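Local coordinates for putative glycoside hydrolase (Bacteroides ovatus, PDB 4ONZ), which is of unknown function but is a putative glycoside hydrolase, probably built as a five-bladed beta-propeller like other members of its clan, at residues Ser89-Gly92 / Ile93-Lys96; Gln235-Gly239 / His240-Leu244; Glu312-Gly315 / Gln316-Asp319; Cys350-Val353 / Lys354-Lys357. All blocks are in the same frame, centred on the assembly; numbering follows the deposited sequence.

Interaction 1 (Ser89-Gly92 / Ile93-Lys96); sequences SKDG and IEMK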
loop_
_atom_site.group_PDB
_atom_site.type_symbol
_atom_site.label_atom_id
_atom_site.label_comp_id
_atom_site.label_asym_id
_atom_site.label_seq_id
_atom_site.Cartn_x
_atom_site.Cartn_y
_atom_site.Cartn_z
ATOM N N SER A 89 9.300 11.690 10.187
ATOM C CA SER A 89 9.826 11.038 11.379
ATOM C C SER A 89 11.327 10.786 11.352
ATOM O O SER A 89 11.860 10.230 10.397
ATOM C CB SER A 89 9.114 9.695 11.559
ATOM O OG SER A 89 9.585 9.020 12.714
ATOM N N LYS A 90 11.990 11.156 12.445
ATOM C CA LYS A 90 13.430 10.978 12.595
ATOM C C LYS A 90 13.798 9.519 12.837
ATOM O O LYS A 90 14.772 9.013 12.278
ATOM C CB LYS A 90 13.924 11.780 13.803
ATOM C CG LYS A 90 13.626 13.271 13.759
ATOM C CD LYS A 90 13.926 13.922 15.102
ATOM C CE LYS A 90 13.538 15.393 15.111
ATOM N NZ LYS A 90 13.729 16.012 16.452
ATOM N N ASP A 91 12.992 8.861 13.673
ATOM C CA ASP A 91 13.235 7.494 14.146
ATOM C C ASP A 91 12.201 6.436 13.718
ATOM O O ASP A 91 12.340 5.261 14.067
ATOM C CB ASP A 91 13.327 7.519 15.687
ATOM C CG ASP A 91 12.046 8.066 16.368
ATOM O OD1 ASP A 91 11.065 8.405 15.669
ATOM O OD2 ASP A 91 12.021 8.149 17.622
ATOM N N GLY A 92 11.172 6.850 12.981
ATOM C CA GLY A 92 10.125 5.934 12.527
ATOM C C GLY A 92 8.966 5.804 13.501
ATOM O O GLY A 92 7.985 5.121 13.194
ATOM N N ILE A 93 9.068 6.489 14.646
ATOM C CA ILE A 93 8.080 6.419 15.730
ATOM C C ILE A 93 7.376 7.761 15.939
ATOM O O ILE A 93 6.156 7.841 15.851
ATOM C CB ILE A 93 8.761 5.991 17.052
ATOM C CG1 ILE A 93 9.602 4.729 16.837
ATOM C CG2 ILE A 93 7.732 5.783 18.155
ATOM C CD1 ILE A 93 8.834 3.542 16.302
ATOM N N GLU A 94 8.149 8.801 16.248
ATOM C CA GLU A 94 7.579 10.131 16.438
ATOM C C GLU A 94 7.229 10.721 15.070
ATOM O O GLU A 94 7.991 10.603 14.119
ATOM C CB GLU A 94 8.535 11.037 17.213
ATOM C CG GLU A 94 8.883 10.505 18.597
ATOM C CD GLU A 94 7.658 10.269 19.465
ATOM O OE1 GLU A 94 6.685 11.043 19.359
ATOM O OE2 GLU A 94 7.678 9.315 20.271
HETATM N N MSE A 95 6.048 11.332 14.980
HETATM C CA MSE A 95 5.553 11.885 13.723
HETATM C C MSE A 95 5.276 13.362 13.804
HETATM O O MSE A 95 4.634 13.826 14.742
HETATM C CB MSE A 95 4.232 11.199 13.381
HETATM C CG MSE A 95 4.323 9.683 13.198
HETATM SE SE MSE A 95 5.179 9.212 11.496
HETATM C CE MSE A 95 6.046 7.537 12.021
ATOM N N LYS A 96 5.777 14.112 12.825
ATOM C CA LYS A 96 5.513 15.546 12.705
ATOM C C LYS A 96 4.612 15.668 11.480
ATOM O O LYS A 96 5.047 15.383 10.359
ATOM C CB LYS A 96 6.820 16.315 12.527
ATOM C CG LYS A 96 6.678 17.824 12.373
ATOM C CD LYS A 96 8.047 18.473 12.199
ATOM C CE LYS A 96 7.950 19.931 11.775
ATOM N NZ LYS A 96 7.157 20.757 12.727
#

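Interaction 2 (Gln235-Gly239 / His240-Leu244); sequences QPRKG and HFDSL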
loop_
_atom_site.group_PDB
_atom_site.type_symbol
_atom_site.label_atom_id
_atom_site.label_comp_id
_atom_site.label_asym_id
_atom_site.label_seq_id
_atom_site.Cartn_x
_atom_site.Cartn_y
_atom_site.Cartn_z
ATOM N N GLN A 235 -4.782 -16.231 -5.897
ATOM C CA GLN A 235 -6.143 -15.849 -5.581
ATOM C C GLN A 235 -6.508 -16.433 -4.220
ATOM O O GLN A 235 -5.710 -17.158 -3.618
ATOM C CB GLN A 235 -7.106 -16.260 -6.700
ATOM C CG GLN A 235 -7.036 -17.714 -7.109
ATOM C CD GLN A 235 -7.665 -17.931 -8.469
ATOM O OE1 GLN A 235 -6.964 -18.149 -9.449
ATOM N NE2 GLN A 235 -8.985 -17.807 -8.547
ATOM N N PRO A 236 -7.690 -16.085 -3.706
ATOM C CA PRO A 236 -8.083 -16.554 -2.379
ATOM C C PRO A 236 -8.226 -18.061 -2.237
ATOM O O PRO A 236 -8.536 -18.757 -3.208
ATOM C CB PRO A 236 -9.416 -15.845 -2.147
ATOM C CG PRO A 236 -9.296 -14.597 -2.946
ATOM C CD PRO A 236 -8.573 -15.005 -4.181
ATOM N N ARG A 237 -8.010 -18.533 -1.010
ATOM C CA ARG A 237 -8.017 -19.939 -0.673
ATOM C C ARG A 237 -8.926 -20.234 0.502
ATOM O O ARG A 237 -8.752 -19.660 1.579
ATOM C CB ARG A 237 -6.620 -20.356 -0.220
ATOM C CG ARG A 237 -5.507 -20.121 -1.204
ATOM C CD ARG A 237 -4.167 -20.532 -0.604
ATOM N NE ARG A 237 -3.697 -19.632 0.451
ATOM C CZ ARG A 237 -2.534 -19.769 1.091
ATOM N NH1 ARG A 237 -1.725 -20.780 0.802
ATOM N NH2 ARG A 237 -2.175 -18.902 2.030
ATOM N N LYS A 238 -9.860 -21.163 0.322
ATOM C CA LYS A 238 -10.713 -21.567 1.428
ATOM C C LYS A 238 -9.830 -22.200 2.515
ATOM O O LYS A 238 -8.778 -22.771 2.222
ATOM C CB LYS A 238 -11.815 -22.532 0.957
ATOM C CG LYS A 238 -11.311 -23.835 0.348
ATOM C CD LYS A 238 -12.454 -24.683 -0.194
ATOM C CE LYS A 238 -11.921 -25.960 -0.840
ATOM N NZ LYS A 238 -13.002 -26.791 -1.439
ATOM N N GLY A 239 -10.238 -22.056 3.771
ATOM C CA GLY A 239 -9.501 -22.635 4.889
ATOM C C GLY A 239 -8.283 -21.846 5.354
ATOM O O GLY A 239 -7.673 -22.202 6.367
ATOM N N HIS A 240 -7.920 -20.782 4.634
ATOM C CA HIS A 240 -6.758 -19.954 4.990
ATOM C C HIS A 240 -7.178 -18.525 5.307
ATOM O O HIS A 240 -8.298 -18.113 5.003
ATOM C CB HIS A 240 -5.727 -19.928 3.856
ATOM C CG HIS A 240 -5.028 -21.230 3.640
ATOM N ND1 HIS A 240 -5.577 -22.257 2.901
ATOM C CD2 HIS A 240 -3.822 -21.673 4.061
ATOM C CE1 HIS A 240 -4.741 -23.281 2.888
ATOM N NE2 HIS A 240 -3.667 -22.949 3.582
ATOM N N PHE A 241 -6.256 -17.774 5.900
ATOM C CA PHE A 241 -6.490 -16.373 6.271
ATOM C C PHE A 241 -6.828 -15.506 5.054
ATOM O O PHE A 241 -7.510 -14.491 5.194
ATOM C CB PHE A 241 -5.256 -15.774 6.988
ATOM C CG PHE A 241 -4.115 -15.454 6.062
ATOM C CD1 PHE A 241 -3.238 -16.442 5.652
ATOM C CD2 PHE A 241 -3.928 -14.161 5.589
ATOM C CE1 PHE A 241 -2.190 -16.155 4.797
ATOM C CE2 PHE A 241 -2.900 -13.865 4.717
ATOM C CZ PHE A 241 -2.021 -14.866 4.322
ATOM N N ASP A 242 -6.313 -15.887 3.880
ATOM C CA ASP A 242 -6.552 -15.153 2.643
ATOM C C ASP A 242 -7.647 -15.855 1.852
ATOM O O ASP A 242 -7.474 -16.233 0.687
ATOM C CB ASP A 242 -5.248 -14.945 1.834
ATOM C CG ASP A 242 -4.554 -16.238 1.437
ATOM O OD1 ASP A 242 -4.832 -17.316 2.005
ATOM O OD2 ASP A 242 -3.690 -16.166 0.538
ATOM N N SER A 243 -8.795 -15.970 2.504
ATOM C CA SER A 243 -9.936 -16.705 1.985
ATOM C C SER A 243 -10.979 -15.880 1.246
ATOM O O SER A 243 -11.782 -16.446 0.512
ATOM C CB SER A 243 -10.569 -17.524 3.103
ATOM O OG SER A 243 -10.619 -16.803 4.319
ATOM N N LEU A 244 -10.989 -14.562 1.443
ATOM C CA LEU A 244 -11.881 -13.680 0.669
ATOM C C LEU A 244 -11.113 -12.793 -0.303
ATOM O O LEU A 244 -11.589 -12.537 -1.407
ATOM C CB LEU A 244 -12.736 -12.800 1.562
ATOM C CG LEU A 244 -13.802 -13.485 2.400
ATOM C CD1 LEU A 244 -14.404 -12.483 3.374
ATOM C CD2 LEU A 244 -14.883 -14.120 1.530
#

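Interaction 3 (Glu312-Gly315 / Gln316-Asp319); sequences EKSG and QYKD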
loop_
_atom_site.group_PDB
_atom_site.type_symbol
_atom_site.label_atom_id
_atom_site.label_comp_id
_atom_site.label_asym_id
_atom_site.label_seq_id
_atom_site.Cartn_x
_atom_site.Cartn_y
_atom_site.Cartn_z
ATOM N N GLU A 312 -5.142 -2.522 17.876
ATOM C CA GLU A 312 -5.548 -3.061 16.584
ATOM C C GLU A 312 -7.014 -3.496 16.594
ATOM O O GLU A 312 -7.512 -3.978 15.580
ATOM C CB GLU A 312 -4.647 -4.243 16.234
ATOM C CG GLU A 312 -3.184 -3.828 16.113
ATOM C CD GLU A 312 -2.189 -4.971 16.164
ATOM O OE1 GLU A 312 -2.539 -6.077 16.618
ATOM O OE2 GLU A 312 -1.021 -4.751 15.783
ATOM N N LYS A 313 -7.682 -3.290 17.736
ATOM C CA LYS A 313 -9.074 -3.692 17.948
ATOM C C LYS A 313 -9.956 -2.486 18.249
ATOM O O LYS A 313 -9.462 -1.431 18.643
ATOM C CB LYS A 313 -9.157 -4.653 19.135
ATOM C CG LYS A 313 -8.348 -5.928 18.978
ATOM C CD LYS A 313 -8.359 -6.750 20.258
ATOM C CE LYS A 313 -7.695 -8.100 20.052
ATOM N NZ LYS A 313 -6.315 -7.950 19.516
ATOM N N SER A 314 -11.264 -2.656 18.073
ATOM C CA SER A 314 -12.241 -1.597 18.351
ATOM C C SER A 314 -13.653 -2.192 18.449
ATOM O O SER A 314 -13.832 -3.409 18.381
ATOM C CB SER A 314 -12.220 -0.540 17.247
ATOM O OG SER A 314 -12.889 -1.009 16.090
ATOM N N GLY A 315 -14.653 -1.324 18.599
ATOM C CA GLY A 315 -16.053 -1.755 18.644
ATOM C C GLY A 315 -16.477 -2.464 17.366
ATOM O O GLY A 315 -17.167 -3.482 17.409
ATOM N N GLN A 316 -16.044 -1.932 16.228
ATOM C CA GLN A 316 -16.370 -2.497 14.925
ATOM C C GLN A 316 -15.545 -3.756 14.605
ATOM O O GLN A 316 -16.013 -4.634 13.875
ATOM C CB GLN A 316 -16.164 -1.429 13.840
ATOM C CG GLN A 316 -16.562 -1.839 12.421
ATOM C CD GLN A 316 -18.047 -2.144 12.262
ATOM O OE1 GLN A 316 -18.884 -1.694 13.052
ATOM N NE2 GLN A 316 -18.382 -2.902 11.223
ATOM N N TYR A 317 -14.325 -3.835 15.143
ATOM C CA TYR A 317 -13.424 -4.975 14.919
ATOM C C TYR A 317 -12.924 -5.497 16.259
ATOM O O TYR A 317 -11.752 -5.316 16.634
ATOM C CB TYR A 317 -12.251 -4.557 14.032
ATOM C CG TYR A 317 -12.695 -4.094 12.671
ATOM C CD1 TYR A 317 -12.884 -5.007 11.639
ATOM C CD2 TYR A 317 -12.943 -2.746 12.416
ATOM C CE1 TYR A 317 -13.305 -4.594 10.389
ATOM C CE2 TYR A 317 -13.362 -2.323 11.167
ATOM C CZ TYR A 317 -13.540 -3.252 10.158
ATOM O OH TYR A 317 -13.952 -2.845 8.913
ATOM N N LYS A 318 -13.837 -6.155 16.965
ATOM C CA LYS A 318 -13.602 -6.681 18.307
ATOM C C LYS A 318 -12.328 -7.499 18.438
ATOM O O LYS A 318 -11.590 -7.344 19.410
ATOM C CB LYS A 318 -14.806 -7.524 18.754
ATOM C CG LYS A 318 -16.093 -6.736 18.952
ATOM C CD LYS A 318 -16.098 -5.966 20.264
ATOM C CE LYS A 318 -17.296 -5.031 20.365
ATOM N NZ LYS A 318 -18.600 -5.691 20.080
ATOM N N ASP A 319 -12.079 -8.373 17.467
ATOM C CA ASP A 319 -10.887 -9.220 17.481
ATOM C C ASP A 319 -9.738 -8.595 16.686
ATOM O O ASP A 319 -8.657 -9.173 16.590
ATOM C CB ASP A 319 -11.223 -10.610 16.942
ATOM C CG ASP A 319 -12.343 -11.298 17.728
ATOM O OD1 ASP A 319 -12.650 -10.861 18.855
ATOM O OD2 ASP A 319 -12.914 -12.287 17.217
#

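Interaction 4 (Cys350-Val353 / Lys354-Lys357); sequences CDDV and KKLK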
loop_
_atom_site.group_PDB
_atom_site.type_symbol
_atom_site.label_atom_id
_atom_site.label_comp_id
_atom_site.label_asym_id
_atom_site.label_seq_id
_atom_site.Cartn_x
_atom_site.Cartn_y
_atom_site.Cartn_z
ATOM N N CYS A 350 11.638 -4.699 12.095
ATOM C CA CYS A 350 12.441 -5.902 11.883
ATOM C C CYS A 350 13.921 -5.533 11.796
ATOM O O CYS A 350 14.309 -4.670 11.005
ATOM C CB CYS A 350 12.014 -6.590 10.594
ATOM S SG CYS A 350 12.963 -8.054 10.119
ATOM N N ASP A 351 14.752 -6.186 12.601
ATOM C CA ASP A 351 16.187 -5.893 12.586
ATOM C C ASP A 351 17.022 -6.928 11.820
ATOM O O ASP A 351 18.248 -6.859 11.833
ATOM C CB ASP A 351 16.701 -5.684 14.017
ATOM C CG ASP A 351 16.456 -6.873 14.905
ATOM O OD1 ASP A 351 16.360 -8.003 14.385
ATOM O OD2 ASP A 351 16.364 -6.676 16.133
ATOM N N ASP A 352 16.360 -7.874 11.147
ATOM C CA ASP A 352 17.042 -8.893 10.335
ATOM C C ASP A 352 16.900 -8.522 8.857
ATOM O O ASP A 352 15.877 -8.816 8.232
ATOM C CB ASP A 352 16.452 -10.284 10.606
ATOM C CG ASP A 352 17.140 -11.387 9.806
ATOM O OD1 ASP A 352 18.181 -11.124 9.162
ATOM O OD2 ASP A 352 16.631 -12.530 9.828
ATOM N N VAL A 353 17.944 -7.909 8.297
ATOM C CA VAL A 353 17.910 -7.401 6.914
ATOM C C VAL A 353 18.924 -7.997 5.931
ATOM O O VAL A 353 18.985 -7.573 4.767
ATOM C CB VAL A 353 18.078 -5.863 6.918
ATOM C CG1 VAL A 353 16.942 -5.223 7.701
ATOM C CG2 VAL A 353 19.427 -5.452 7.505
ATOM N N LYS A 354 19.688 -8.989 6.375
ATOM C CA LYS A 354 20.721 -9.601 5.537
ATOM C C LYS A 354 20.179 -10.109 4.206
ATOM O O LYS A 354 20.820 -9.936 3.168
ATOM C CB LYS A 354 21.413 -10.745 6.285
ATOM C CG LYS A 354 22.535 -11.394 5.494
ATOM C CD LYS A 354 23.373 -12.326 6.356
ATOM C CE LYS A 354 24.592 -12.810 5.589
ATOM N NZ LYS A 354 25.501 -13.611 6.454
ATOM N N LYS A 355 18.991 -10.714 4.229
ATOM C CA LYS A 355 18.392 -11.268 3.004
ATOM C C LYS A 355 18.142 -10.252 1.887
ATOM O O LYS A 355 17.978 -10.642 0.727
ATOM C CB LYS A 355 17.107 -12.045 3.311
ATOM C CG LYS A 355 16.012 -11.253 4.015
ATOM C CD LYS A 355 14.743 -12.084 4.179
ATOM C CE LYS A 355 14.935 -13.345 5.018
ATOM N NZ LYS A 355 15.279 -13.077 6.441
ATOM N N LEU A 356 18.129 -8.965 2.232
ATOM C CA LEU A 356 17.920 -7.901 1.245
ATOM C C LEU A 356 19.148 -7.595 0.373
ATOM O O LEU A 356 19.008 -6.964 -0.675
ATOM C CB LEU A 356 17.486 -6.607 1.934
ATOM C CG LEU A 356 16.273 -6.662 2.859
ATOM C CD1 LEU A 356 15.972 -5.265 3.373
ATOM C CD2 LEU A 356 15.058 -7.248 2.151
ATOM N N LYS A 357 20.343 -7.991 0.812
ATOM C CA LYS A 357 21.573 -7.777 0.020
ATOM C C LYS A 357 21.617 -8.718 -1.183
ATOM O O LYS A 357 21.613 -9.940 -1.020
ATOM C CB LYS A 357 22.833 -7.954 0.878
ATOM C CG LYS A 357 23.384 -6.662 1.476
ATOM C CD LYS A 357 22.359 -5.857 2.260
ATOM C CE LYS A 357 21.902 -6.569 3.523
ATOM N NZ LYS A 357 20.965 -5.721 4.306
HETATM O O HOH W 1 14.140 -10.937 7.933
HETATM O O HOH W 2 18.151 -11.992 6.543
#

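Interaction 1 (Ser89-Gly92 / Ile93-Lys96)
An ST motif opens the loop between antiparallel strands 82-89 and 96-97, in which Ser89 and Asp91 bind the backbone of Ile93 and Glu94. Ser89 OG accepts from Gly92 N at 2.7 Å and donates to Glu94 O at 2.6 Å, so this one buried hydroxyl ties the start of the loop both to its middle and to its far arm. With OG trans to its own backbone N (chi1 -180°), the hydroxyl is turned into the loop. The short strand 96-97 is the edge of a four-stranded antiparallel sheet, consistent with a blade of a beta-propeller. With CG between its backbone N and carbonyl carbon (chi1 59°), Asp91 presents OD1 to the amides two and three residues on. Glu94 N, at 3.0 Å from Asp91 OD1, uses the syn lone pair, whereas Ile93 N, also at 3.0 Å from Asp91 OD1, comes from above the carboxylate plane. Gly92 makes the bend with a phi of 90°, a conformation that suits glycine. The selenomethionine Met95 curls its chain back, bringing the methyl CE to 3.3 Å from Gly92 O, an oxygen that also bonds to the hydroxyl of Tyr337. Ile93 packs on Pro21 and Val24.

Interaction 2 (Gln235-Gly239 / His240-Leu244)
Asp242 OD1 is held by two nitrogens of Arg237, NE at 3.0 Å and NH2 at 3.1 Å, in a side-on salt bridge. Both approaches lie nearly in the guanidinium plane, and the carboxylate stands almost perpendicular to it (87°). NE meets the syn lone pair of OD1, while NH2 arrives on the same syn side but well out of the carboxylate plane. The second oxygen, OD2, is hydrogen-bonded to the Tyr263 hydroxyl and forms a salt bridge with Arg299, which together probably fix the carboxylate's rotation. One face of the Arg237 guanidinium carries the imidazole of His240, stacked nearly parallel (planes 14° apart, centres 4.0 Å apart), with His240 CD2 over the guanidinium centre. A bend at chi3 (-71°) turns the arginine head to lie against this ring, and a weak bond from His240 ND1 to Lys238 O, 3.3 Å, meets the imidazole at its edge. The backbone between the two partners is a type II beta turn, Arg237 to His240, with Gly239 supplying the positive phi of its third position. Arg237 N bonds to Asp242 O at 2.9 Å, and Ser243 OG points almost straight at His240 O, 2.8 Å away. The loop lies between strands 221-222 and 245-255: Arg237 and Phe241 pack on Tyr263 of strand 258-266, and Leu244 leads into strand 245-255 while touching Lys266 of the same strand 258-266.

Interaction 3 (Glu312-Gly315 / Gln316-Asp319)
Backbone hydrogen bonds between Ser314 and Tyr317 close a tight turn. Ser314 N donates to Tyr317 O at 3.1 Å, approaching from well above the carbonyl plane (65° out of it), and the return bond from Tyr317 N to Ser314 O, 3.3 Å, is weak. Side chain to backbone, Ser314 OG lies between the backbone N and the carbonyl carbon (chi1 76°), a rotation that turns it toward the amides of Gln316 and Tyr317. There OG receives two more weak bonds, from Gln316 N at 3.3 Å and from Tyr317 N, the latter the straighter of the two. A serine hydroxyl receiving amides two and three residues ahead resembles an ST motif, though both bonds are weak. The turn belongs to the long loop between strands 296-299 and 322-330 of the probable propeller; just before it, buried Glu312 forms a salt bridge with Arg20 and bonds to Tyr338. CA-H...O contacts flank the turn: Lys313 CA sits 3.4 Å from Tyr317 O, and Lys318 CA approaches Ser314 O likewise. Van der Waals contacts complete the set. Lys318 doubles back at chi2, laying CE 3.3 Å from Gly315 O, while Ser314 OG lies near the plane of the Tyr317 ring at its edge. The Tyr317 side chain lies about 5 Å from a bound unknown ligand.

Interaction 4 (Cys350-Val353 / Lys354-Lys357)
Val353 O receives Leu356 N and Lys357 NZ at the start of the short 3-10 segment 354-356, which follows strand 344-350 of the probable beta-propeller near the C-terminal end of the modelled chain. Leu356 N, 3.0 Å from Val353 O, makes the i to i+3 bond expected of a 3-10 turn. Lys357 NZ reaches the same Val353 O at 2.8 Å, and the two donors come from opposite faces of the carbonyl plane, neither on a lone pair. Lys357 gets there by folding its chain back through bends at chi2 and chi3, which also brings NZ against the methyl CG2 of Val353. The amide of Lys355 gives its proton to water 2, which accepts from Lys355 N at 2.8 Å and donates to Asp352 OD1 at 2.8 Å; the Lys355 backbone also bonds to that of Lys256. Water 2 takes a further bond from Lys355 NZ at 3.1 Å. Water 1 joins Lys355 NZ to Asp352 O, accepting from the ammonium at 2.8 Å. By comparison, the direct salt bridge between Lys355 NZ and Asp352 OD2 is long, 3.7 Å, so the shorter links between the two side chains run through water 2. Apolar packing lies below: the side chains of Val353 and Leu356 touch each other and both rest on Leu334 and Tyr329 of neighbouring strands, with Leu356 also against Leu186. Lys357 O bonds to Lys256 NZ. At the opening of the loop, Asp352 N donates to Cys350 SG, N to sulfur 3.6 Å.

All four contacts are local turns in loops next to strands, each centred about 19 to 21 Å from the centre of the chain, and none touches another. Interactions 1 and 4 are the closest pair, their nearest atoms about 10 Å apart; interactions 2 and 3 follow at about 11 Å between nearest atoms. Interactions 1 and 2 lie on opposite sides of the chain's centre, with their own centres 35 Å apart. Interaction 3 is near a bound unknown ligand, about 5 Å from the Tyr317 side chain; such molecules often mark pockets, but it probably comes from the crystallisation liquor. Interactions 1 and 3 are 26 Å apart between centres.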